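Local atomic coordinates of 4-hydroxy-tetrahydrodipicolinate synthase (Thermotoga maritima, PDB entry 1O5K), a protein that catalyses the condensation of pyruvate with aspartate-beta-semialdehyde to 4-hydroxy-tetrahydrodipicolinate, a step of lysine biosynthesis in which pyruvate is held as a Schiff base. Residues P24-E29 with E278-L283; L271-F276 with L295-L300. All blocks are in the same frame, centred on the assembly; numbering follows the deposited sequence.

Contact 1 of 2, residues P24-E29 with E278-L283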
ATOM      1  N   PRO A  24     -20.068  19.534  20.255  1.00 24.52           N
ATOM      2  CA  PRO A  24     -21.207  20.078  19.542  1.00 25.19           C
ATOM      3  C   PRO A  24     -21.119  21.568  19.311  1.00 22.25           C
ATOM      4  O   PRO A  24     -20.589  22.310  20.149  1.00 22.97           O
ATOM      5  CB  PRO A  24     -22.394  19.757  20.462  1.00 26.03           C
ATOM      6  CG  PRO A  24     -21.857  18.759  21.445  1.00 26.75           C
ATOM      7  CD  PRO A  24     -20.433  19.066  21.592  1.00 27.24           C
ATOM      8  N   PHE A  25     -21.629  21.986  18.157  1.00 20.05           N
ATOM      9  CA  PHE A  25     -21.736  23.359  17.783  1.00 22.03           C
ATOM     10  C   PHE A  25     -23.149  23.683  17.424  1.00 25.45           C
ATOM     11  O   PHE A  25     -23.901  22.820  16.939  1.00 25.07           O
ATOM     12  CB  PHE A  25     -20.877  23.694  16.548  1.00 23.59           C
ATOM     13  CG  PHE A  25     -19.396  23.329  16.691  1.00 25.08           C
ATOM     14  CD1 PHE A  25     -18.789  22.415  15.820  1.00 25.78           C
ATOM     15  CD2 PHE A  25     -18.615  23.898  17.688  1.00 26.21           C
ATOM     16  CE1 PHE A  25     -17.453  22.090  15.944  1.00 25.69           C
ATOM     17  CE2 PHE A  25     -17.291  23.548  17.820  1.00 23.94           C
ATOM     18  CZ  PHE A  25     -16.697  22.676  16.968  1.00 22.09           C
ATOM     19  N   LYS A  26     -23.507  24.934  17.660  1.00 21.85           N
ATOM     20  CA  LYS A  26     -24.780  25.505  17.167  1.00 21.32           C
ATOM     21  C   LYS A  26     -24.505  26.899  16.627  1.00 24.32           C
ATOM     22  O   LYS A  26     -23.862  27.697  17.310  1.00 22.44           O
ATOM     23  CB  LYS A  26     -25.780  25.591  18.280  1.00 26.32           C
ATOM     24  CG  LYS A  26     -27.138  26.111  17.793  1.00 28.84           C
ATOM     25  CD  LYS A  26     -28.263  25.593  18.660  1.00 41.42           C
ATOM     26  CE  LYS A  26     -29.576  26.246  18.260  1.00 51.27           C
ATOM     27  NZ  LYS A  26     -30.657  25.847  19.209  1.00 61.03           N
ATOM     28  N   ASN A  27     -24.957  27.210  15.416  1.00 22.65           N
ATOM     29  CA  ASN A  27     -24.600  28.466  14.771  1.00 23.16           C
ATOM     30  C   ASN A  27     -23.074  28.702  14.766  1.00 23.74           C
ATOM     31  O   ASN A  27     -22.621  29.836  14.897  1.00 25.25           O
ATOM     32  CB  ASN A  27     -25.313  29.661  15.449  1.00 25.88           C
ATOM     33  CG  ASN A  27     -26.815  29.641  15.283  1.00 26.45           C
ATOM     34  OD1 ASN A  27     -27.309  29.186  14.261  1.00 25.92           O
ATOM     35  ND2 ASN A  27     -27.556  30.210  16.266  1.00 27.27           N
ATOM     36  N   GLY A  28     -22.313  27.614  14.672  1.00 25.36           N
ATOM     37  CA  GLY A  28     -20.870  27.660  14.662  1.00 26.91           C
ATOM     38  C   GLY A  28     -20.219  27.918  15.998  1.00 27.79           C
ATOM     39  O   GLY A  28     -19.004  27.858  16.081  1.00 33.52           O
ATOM     40  N   GLU A  29     -21.014  28.100  17.044  1.00 25.46           N
ATOM     41  CA  GLU A  29     -20.501  28.291  18.413  1.00 26.51           C
ATOM     42  C   GLU A  29     -20.537  26.991  19.224  1.00 26.11           C
ATOM     43  O   GLU A  29     -21.335  26.124  18.947  1.00 27.43           O
ATOM     44  CB  GLU A  29     -21.354  29.359  19.074  1.00 24.68           C
ATOM     45  CG  GLU A  29     -21.337  30.673  18.305  1.00 23.70           C
ATOM     46  CD  GLU A  29     -19.924  31.252  18.247  1.00 39.59           C
ATOM     47  OE1 GLU A  29     -19.470  31.655  17.147  1.00 40.18           O
ATOM     48  OE2 GLU A  29     -19.240  31.234  19.303  1.00 34.48           O
ATOM     49  N   GLU A 278     -26.955  19.434  17.005  1.00 26.33           N
ATOM     50  CA  GLU A 278     -27.128  19.902  15.646  1.00 25.85           C
ATOM     51  C   GLU A 278     -26.023  19.282  14.816  1.00 25.90           C
ATOM     52  O   GLU A 278     -24.966  18.905  15.340  1.00 23.75           O
ATOM     53  CB  GLU A 278     -26.994  21.413  15.531  1.00 26.39           C
ATOM     54  CG  GLU A 278     -27.872  22.221  16.454  1.00 27.83           C
ATOM     55  CD  GLU A 278     -29.331  22.200  16.057  1.00 35.00           C
ATOM     56  OE1 GLU A 278     -29.703  21.605  15.027  1.00 37.85           O
ATOM     57  OE2 GLU A 278     -30.118  22.764  16.827  1.00 50.07           O
ATOM     58  N   ASN A 279     -26.300  19.093  13.533  1.00 22.56           N
ATOM     59  CA  ASN A 279     -25.368  18.442  12.633  1.00 23.57           C
ATOM     60  C   ASN A 279     -24.446  19.526  12.023  1.00 25.87           C
ATOM     61  O   ASN A 279     -24.590  19.885  10.862  1.00 24.24           O
ATOM     62  CB  ASN A 279     -26.131  17.670  11.581  1.00 26.92           C
ATOM     63  CG  ASN A 279     -25.242  16.854  10.679  1.00 26.97           C
ATOM     64  OD1 ASN A 279     -25.617  16.484   9.563  1.00 34.50           O
ATOM     65  ND2 ASN A 279     -24.094  16.587  11.129  1.00 23.35           N
ATOM     66  N   GLU A 280     -23.560  20.087  12.859  1.00 24.29           N
ATOM     67  CA  GLU A 280     -22.729  21.228  12.443  1.00 24.58           C
ATOM     68  C   GLU A 280     -21.293  20.850  12.717  1.00 22.48           C
ATOM     69  O   GLU A 280     -20.992  20.285  13.779  1.00 24.23           O
ATOM     70  CB  GLU A 280     -23.035  22.482  13.253  1.00 25.51           C
ATOM     71  CG  GLU A 280     -24.328  23.181  12.946  1.00 34.37           C
ATOM     72  CD  GLU A 280     -24.350  24.577  13.529  1.00 35.26           C
ATOM     73  OE1 GLU A 280     -23.274  25.238  13.649  1.00 35.45           O
ATOM     74  OE2 GLU A 280     -25.443  25.003  13.870  1.00 29.77           O
ATOM     75  N   LEU A 281     -20.420  21.196  11.769  1.00 24.52           N
ATOM     76  CA  LEU A 281     -18.997  20.977  11.899  1.00 25.01           C
ATOM     77  C   LEU A 281     -18.312  22.270  11.519  1.00 25.42           C
ATOM     78  O   LEU A 281     -18.924  23.166  10.970  1.00 27.00           O
ATOM     79  CB  LEU A 281     -18.513  19.864  10.959  1.00 25.39           C
ATOM     80  CG  LEU A 281     -19.090  18.491  11.364  1.00 26.14           C
ATOM     81  CD1 LEU A 281     -20.243  18.059  10.536  1.00 30.52           C
ATOM     82  CD2 LEU A 281     -18.028  17.416  11.467  1.00 30.68           C
ATOM     83  N   ARG A 282     -17.040  22.388  11.853  1.00 22.01           N
ATOM     84  CA  ARG A 282     -16.308  23.560  11.363  1.00 23.43           C
ATOM     85  C   ARG A 282     -15.373  23.225  10.171  1.00 21.87           C
ATOM     86  O   ARG A 282     -14.702  22.142  10.154  1.00 24.72           O
ATOM     87  CB  ARG A 282     -15.486  24.113  12.496  1.00 25.49           C
ATOM     88  CG  ARG A 282     -16.334  24.793  13.524  1.00 26.24           C
ATOM     89  CD  ARG A 282     -15.536  25.377  14.648  1.00 28.97           C
ATOM     90  NE  ARG A 282     -16.394  26.061  15.613  1.00 22.10           N
ATOM     91  CZ  ARG A 282     -15.961  26.559  16.762  1.00 28.58           C
ATOM     92  NH1 ARG A 282     -14.673  26.481  17.095  1.00 27.21           N
ATOM     93  NH2 ARG A 282     -16.806  27.172  17.561  1.00 27.36           N
ATOM     94  N   LEU A 283     -15.277  24.160   9.248  1.00 22.80           N
ATOM     95  CA  LEU A 283     -14.451  24.000   8.063  1.00 22.66           C
ATOM     96  C   LEU A 283     -13.012  23.757   8.525  1.00 22.58           C
ATOM     97  O   LEU A 283     -12.559  24.383   9.509  1.00 22.87           O
ATOM     98  CB  LEU A 283     -14.560  25.255   7.151  1.00 18.56           C
ATOM     99  CG  LEU A 283     -15.825  25.388   6.314  1.00 25.94           C
ATOM    100  CD1 LEU A 283     -15.701  26.604   5.488  1.00 26.00           C
ATOM    101  CD2 LEU A 283     -16.004  24.143   5.423  1.00 24.93           C
TER
HETATM  102  O   HOH W   1     -22.389  19.837  16.238  1.00 17.21           O
HETATM  103  O   HOH W   2     -25.213  20.978  18.641  1.00 20.41           O

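Contact 2 of 2, residues L271-F276 with L295-L300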
ATOM      1  N   LEU A 271     -25.517  11.408  15.899  1.00 21.03           N
ATOM      2  CA  LEU A 271     -25.980  12.104  17.117  1.00 21.05           C
ATOM      3  C   LEU A 271     -27.140  13.044  16.813  1.00 24.39           C
ATOM      4  O   LEU A 271     -28.119  13.167  17.607  1.00 22.64           O
ATOM      5  CB  LEU A 271     -24.814  12.832  17.764  1.00 23.69           C
ATOM      6  CG  LEU A 271     -23.848  11.827  18.451  1.00 20.27           C
ATOM      7  CD1 LEU A 271     -22.563  12.552  18.766  1.00 25.61           C
ATOM      8  CD2 LEU A 271     -24.438  11.285  19.696  1.00 26.18           C
ATOM      9  N   ASN A 272     -27.087  13.678  15.659  1.00 24.32           N
ATOM     10  CA  ASN A 272     -28.220  14.522  15.263  1.00 24.54           C
ATOM     11  C   ASN A 272     -29.517  13.716  15.002  1.00 25.66           C
ATOM     12  O   ASN A 272     -30.646  14.102  15.442  1.00 22.34           O
ATOM     13  CB  ASN A 272     -27.844  15.340  14.026  1.00 23.19           C
ATOM     14  CG  ASN A 272     -28.980  16.192  13.514  1.00 25.11           C
ATOM     15  OD1 ASN A 272     -29.455  15.979  12.410  1.00 24.61           O
ATOM     16  ND2 ASN A 272     -29.404  17.187  14.297  1.00 23.36           N
ATOM     17  N   LEU A 273     -29.392  12.610  14.273  1.00 24.79           N
ATOM     18  CA  LEU A 273     -30.549  11.747  14.025  1.00 25.85           C
ATOM     19  C   LEU A 273     -31.162  11.330  15.367  1.00 24.96           C
ATOM     20  O   LEU A 273     -32.368  11.274  15.517  1.00 23.51           O
ATOM     21  CB  LEU A 273     -30.143  10.509  13.231  1.00 25.75           C
ATOM     22  CG  LEU A 273     -29.860  10.706  11.750  1.00 22.40           C
ATOM     23  CD1 LEU A 273     -29.207   9.462  11.157  1.00 28.54           C
ATOM     24  CD2 LEU A 273     -31.105  11.030  10.964  1.00 30.57           C
ATOM     25  N   MET A 274     -30.299  11.089  16.353  1.00 24.73           N
ATOM     26  CA  MET A 274     -30.739  10.647  17.657  1.00 26.67           C
ATOM     27  C   MET A 274     -31.287  11.790  18.524  1.00 29.81           C
ATOM     28  O   MET A 274     -31.802  11.531  19.587  1.00 28.87           O
ATOM     29  CB  MET A 274     -29.607   9.905  18.387  1.00 24.88           C
ATOM     30  CG  MET A 274     -29.343   8.559  17.740  1.00 24.86           C
ATOM     31  SD  MET A 274     -27.772   7.823  18.333  1.00 31.04           S
ATOM     32  CE  MET A 274     -28.400   7.092  19.738  1.00 31.65           C
ATOM     33  N   GLY A 275     -31.112  13.040  18.106  1.00 29.10           N
ATOM     34  CA  GLY A 275     -31.703  14.174  18.838  1.00 27.53           C
ATOM     35  C   GLY A 275     -30.783  14.819  19.854  1.00 24.61           C
ATOM     36  O   GLY A 275     -31.217  15.624  20.638  1.00 25.42           O
ATOM     37  N   PHE A 276     -29.489  14.541  19.796  1.00 21.00           N
ATOM     38  CA  PHE A 276     -28.553  15.037  20.814  1.00 24.43           C
ATOM     39  C   PHE A 276     -27.900  16.376  20.463  1.00 27.93           C
ATOM     40  O   PHE A 276     -27.676  17.194  21.364  1.00 26.77           O
ATOM     41  CB  PHE A 276     -27.439  14.042  21.072  1.00 26.78           C
ATOM     42  CG  PHE A 276     -27.784  12.939  22.003  1.00 29.74           C
ATOM     43  CD1 PHE A 276     -27.990  11.655  21.526  1.00 27.80           C
ATOM     44  CD2 PHE A 276     -27.835  13.155  23.367  1.00 35.33           C
ATOM     45  CE1 PHE A 276     -28.281  10.622  22.388  1.00 31.08           C
ATOM     46  CE2 PHE A 276     -28.138  12.111  24.235  1.00 36.45           C
ATOM     47  CZ  PHE A 276     -28.355  10.850  23.736  1.00 29.63           C
ATOM     48  N   LEU A 295     -27.643   5.668   5.455  1.00 28.21           N
ATOM     49  CA  LEU A 295     -26.990   4.454   5.984  1.00 27.16           C
ATOM     50  C   LEU A 295     -27.014   4.474   7.509  1.00 26.57           C
ATOM     51  O   LEU A 295     -27.404   3.517   8.167  1.00 25.10           O
ATOM     52  CB  LEU A 295     -25.544   4.376   5.487  1.00 26.72           C
ATOM     53  CG  LEU A 295     -24.617   3.358   6.174  1.00 31.75           C
ATOM     54  CD1 LEU A 295     -25.133   1.974   5.874  1.00 31.27           C
ATOM     55  CD2 LEU A 295     -23.192   3.510   5.696  1.00 33.34           C
ATOM     56  N   LEU A 296     -26.548   5.567   8.084  1.00 25.65           N
ATOM     57  CA  LEU A 296     -26.594   5.678   9.529  1.00 26.41           C
ATOM     58  C   LEU A 296     -28.034   5.443  10.063  1.00 25.53           C
ATOM     59  O   LEU A 296     -28.215   4.710  11.043  1.00 27.44           O
ATOM     60  CB  LEU A 296     -26.079   7.035   9.960  1.00 26.36           C
ATOM     61  CG  LEU A 296     -24.588   7.234   9.707  1.00 26.26           C
ATOM     62  CD1 LEU A 296     -24.347   8.732   9.835  1.00 27.67           C
ATOM     63  CD2 LEU A 296     -23.754   6.404  10.689  1.00 25.90           C
ATOM     64  N   ARG A 297     -29.049   6.048   9.435  1.00 24.54           N
ATOM     65  CA  ARG A 297     -30.417   5.934   9.940  1.00 28.69           C
ATOM     66  C   ARG A 297     -30.812   4.448  10.012  1.00 30.16           C
ATOM     67  O   ARG A 297     -31.375   3.960  11.024  1.00 31.66           O
ATOM     68  CB  ARG A 297     -31.403   6.719   9.055  1.00 28.29           C
ATOM     69  CG  ARG A 297     -32.720   6.948   9.735  1.00 31.16           C
ATOM     70  CD  ARG A 297     -33.799   7.593   8.911  1.00 34.27           C
ATOM     71  NE  ARG A 297     -33.629   9.040   8.786  1.00 32.89           N
ATOM     72  CZ  ARG A 297     -33.096   9.646   7.744  1.00 32.19           C
ATOM     73  NH1 ARG A 297     -32.655   8.959   6.695  1.00 33.64           N
ATOM     74  NH2 ARG A 297     -32.999  10.969   7.750  1.00 40.11           N
ATOM     75  N   ASN A 298     -30.457   3.720   8.961  1.00 27.31           N
ATOM     76  CA  ASN A 298     -30.767   2.292   8.861  1.00 30.72           C
ATOM     77  C   ASN A 298     -30.043   1.456   9.893  1.00 30.15           C
ATOM     78  O   ASN A 298     -30.639   0.630  10.567  1.00 28.62           O
ATOM     79  CB  ASN A 298     -30.409   1.784   7.467  1.00 31.43           C
ATOM     80  CG  ASN A 298     -31.436   2.216   6.412  1.00 34.40           C
ATOM     81  OD1 ASN A 298     -32.583   2.545   6.736  1.00 39.05           O
ATOM     82  ND2 ASN A 298     -31.003   2.265   5.148  1.00 30.66           N
ATOM     83  N   VAL A 299     -28.748   1.680   9.992  1.00 32.20           N
ATOM     84  CA  VAL A 299     -27.901   0.978  10.936  1.00 30.91           C
ATOM     85  C   VAL A 299     -28.292   1.316  12.373  1.00 27.98           C
ATOM     86  O   VAL A 299     -28.314   0.422  13.239  1.00 29.99           O
ATOM     87  CB  VAL A 299     -26.406   1.317  10.679  1.00 34.18           C
ATOM     88  CG1 VAL A 299     -25.555   0.927  11.839  1.00 36.37           C
ATOM     89  CG2 VAL A 299     -25.889   0.595   9.417  1.00 26.36           C
ATOM     90  N   LEU A 300     -28.590   2.588  12.650  1.00 24.15           N
ATOM     91  CA  LEU A 300     -29.012   2.958  14.005  1.00 28.02           C
ATOM     92  C   LEU A 300     -30.307   2.230  14.390  1.00 29.05           C
ATOM     93  O   LEU A 300     -30.412   1.694  15.505  1.00 32.29           O
ATOM     94  CB  LEU A 300     -29.128   4.462  14.194  1.00 26.51           C
ATOM     95  CG  LEU A 300     -27.809   5.238  14.144  1.00 24.66           C
ATOM     96  CD1 LEU A 300     -28.175   6.720  14.120  1.00 27.84           C
ATOM     97  CD2 LEU A 300     -26.942   4.883  15.362  1.00 29.35           C
TER

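Contact 1 of 2, residues P24-E29 with E278-L283
With CG anti to the carbonyl carbon (chi1 -72°) and an extended chain beyond it, Arg282 reaches across the ring of Phe25, whose side chain comes nearer to segment 278-283 at its end. Residues 25-30 form a beta hairpin closed by a type I' turn from Lys26 to Glu29, and the loop that follows helix 265-273 grips this hairpin chiefly through side chains. The guanidinium lies flat on the ring, planes 12° apart and centres 4.1 Å from each other, so charge and aromatic face meet in an offset stack, while Arg282 CD adds a CH-pi contact over the same face. From that position Arg282 NH2 donates a hydrogen bond to Gly28 O at 2.7 Å, tilted 18° from the carbonyl plane, and NE makes a weak hydrogen bond to the same oxygen. NH2 also forms a salt bridge with Glu66, and NH1 a hydrogen bond to Thr61 O, both from beyond the hairpin. With an alanine here, Gly28 O would probably lose both donors, Glu66 its charged partner, and the Phe25 ring the group lying on its face. Two waters link the backbones, one joining Phe25 O to Glu278 N. At the periphery Lys26 NZ forms a long salt bridge, 3.9 Å, to Glu278 OE2. The Glu280 carboxylate accepts from the turn, its two oxygens each using a syn lone pair: OE2 accepts from Asn27 N at 2.7 Å, OE1 from Gly28 N at 2.8 Å.

Contact 2 of 2, residues L271-F276 with L295-L300
Leu273 projects from the last turns of helix 265-273 onto helix 290-302, crossing Arg297 at about a right angle, and its two methyl groups meet different surroundings. CD1 enters the closely packed part: it sits 3.8 Å from Arg297 N, against the backbone of the second helix, and has Leu296 CB at 4.1 Å and Leu300 CD1 at 4.2 Å for neighbours. Met274 widens this apolar patch through its CG, which approaches the same Leu300 methyl, while its side chain also rests on Tyr41 of helix 32-44. Behind Leu296 and Leu300 lies helix 241-257, where Ala257 and Leu254 receive them, so the buried half of the contact merges with a packing of several helices. The solvent side is thinner: one methyl against one exposed arginine. There CD2 of Leu273 lies 3.7 Å from NH2 of Arg297, whose chain, with CG anti to the backbone N (chi1 -164°), bends at chi3 (-79°) to bring the guanidinium obliquely beside the methyl. The chain leaves the first helix after Met274 through a Schellman motif at Gly275. With methyl groups meeting aliphatic carbons, helix backbone and one guanidinium, and no polar pair linking the two segments, the contact rests on shape and the exclusion of water, and Arg297 meets Leu273 by van der Waals contact alone.

In the fold
Helix 265-273 and the loop after it tie the two contacts together: segment 271-276 in contact 2 runs almost directly into segment 278-283 in contact 1, and Asn279 N lies 3.7 Å from Asn272 ND2 where they touch. Their centres are about 17 Å apart, on the same side of the chain's centre. One joins the hairpin to this loop by polar and stacking interactions, the other joins two helices by apolar packing. Contact 1 is the nearer to the active site of the TIM barrel: the side chain of Leu281 is about 9 Å from that of Thr56, predicted to bind pyruvate, whereas contact 2 lies away from the catalytic and pyruvate-binding residues.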